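Local coordinates for RNA polymerase II subunit B1 CTD phosphatase RTR1 (PDB 5C2Y), which dephosphorylates the C-terminal repeat domain of the largest RNA polymerase II subunit, regulating the polymerase as its phosphorylation pattern changes during transcription, at residues Q25-M28 with H29-E32. Numbering follows the deposited sequence.
Sequences QLSM and HEAE
Ser-27 and Glu-30 form a capping box at the start of helix 28-42, where a loop arriving from helix 9-17 turns into the helix. First along the helix, His-29 lies beside the cap, its CB 3.9 Å from Ser-27 OG. Glu-30 does most of the work. Its backbone N donates to Ser-27 OG at 2.9 Å. With CG anti to the carbonyl carbon (chi1 -77°) and the chain extended beyond it, the glutamate side chain runs back alongside the serine hydroxyl, and OE1 accepts from Ser-27 N at 2.8 Å. That second bond is almost straight (174°) and uses the anti lone pair of OE1; a weak bond from Ser-27 OG meets the same oxygen. Each side chain thus takes the backbone N-H of the other residue, the reciprocal pairing that defines the box. The aliphatic part of Glu-30 also meets Leu-26, which is buried, touches His-144 and brings CD2 to 3.8 Å from Glu-30 CB. Next comes Ala-31, buried against Phe-138, its methyl CB 4.4 Å from Leu-26 CD1. Its N makes an i to i-4 helical bond to Ser-27 O at 3.0 Å. One residue on, Glu-32 N repeats that pattern with a more bent bond (155°), reaching Met-28 O at 3.2 Å, and the side chain of Glu-32 passes the same carbonyl, its CG 3.5 Å from Met-28 O.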
# COMPACT_ATOMS: atom_id res chain seq x y z
N GLN A 25 17.01 13.19 -10.70
CA GLN A 25 16.35 12.44 -11.76
C GLN A 25 16.83 11.00 -11.92
O GLN A 25 17.96 10.75 -12.37
CB GLN A 25 16.53 13.17 -13.09
CG GLN A 25 15.86 12.49 -14.24
CD GLN A 25 14.38 12.46 -14.07
OE1 GLN A 25 13.76 13.49 -13.81
NE2 GLN A 25 13.79 11.27 -14.20
N LEU A 26 15.94 10.06 -11.59
CA LEU A 26 16.21 8.63 -11.68
C LEU A 26 16.11 8.07 -13.10
O LEU A 26 15.29 8.51 -13.89
CB LEU A 26 15.23 7.85 -10.80
CG LEU A 26 15.29 7.96 -9.28
CD1 LEU A 26 14.05 7.31 -8.72
CD2 LEU A 26 16.54 7.33 -8.72
N SER A 27 16.95 7.08 -13.40
CA SER A 27 16.77 6.25 -14.58
C SER A 27 15.59 5.29 -14.43
O SER A 27 15.17 4.98 -13.31
CB SER A 27 18.03 5.44 -14.83
OG SER A 27 18.12 4.45 -13.82
N MET A 28 15.07 4.80 -15.55
CA MET A 28 13.98 3.81 -15.50
C MET A 28 14.35 2.58 -14.70
O MET A 28 13.53 2.05 -13.95
CB MET A 28 13.59 3.38 -16.90
CG MET A 28 13.08 4.50 -17.74
SD MET A 28 12.27 3.73 -19.13
CE MET A 28 11.41 5.15 -19.83
N HIS A 29 15.59 2.13 -14.89
CA HIS A 29 16.14 1.03 -14.12
C HIS A 29 16.25 1.31 -12.63
O HIS A 29 15.99 0.41 -11.81
CB HIS A 29 17.53 0.68 -14.63
CG HIS A 29 18.26 -0.28 -13.75
ND1 HIS A 29 18.19 -1.64 -13.90
CD2 HIS A 29 19.09 -0.06 -12.69
CE1 HIS A 29 18.94 -2.23 -12.99
NE2 HIS A 29 19.49 -1.30 -12.24
N GLU A 30 16.68 2.51 -12.26
CA GLU A 30 16.79 2.88 -10.84
C GLU A 30 15.45 2.88 -10.13
O GLU A 30 15.32 2.37 -9.02
CB GLU A 30 17.43 4.26 -10.69
CG GLU A 30 18.93 4.26 -10.90
CD GLU A 30 19.51 5.65 -10.90
OE1 GLU A 30 18.96 6.52 -11.60
OE2 GLU A 30 20.53 5.87 -10.20
N ALA A 31 14.45 3.47 -10.77
CA ALA A 31 13.12 3.46 -10.21
C ALA A 31 12.73 2.00 -9.97
O ALA A 31 12.20 1.67 -8.90
CB ALA A 31 12.14 4.13 -11.14
N GLU A 32 13.02 1.14 -10.94
CA GLU A 32 12.72 -0.28 -10.80
C GLU A 32 13.36 -0.86 -9.56
O GLU A 32 12.66 -1.45 -8.73
CB GLU A 32 13.17 -1.07 -12.03
CG GLU A 32 12.15 -1.09 -13.15
CD GLU A 32 12.60 -1.94 -14.32
OE1 GLU A 32 13.75 -2.45 -14.29
OE2 GLU A 32 11.81 -2.10 -15.26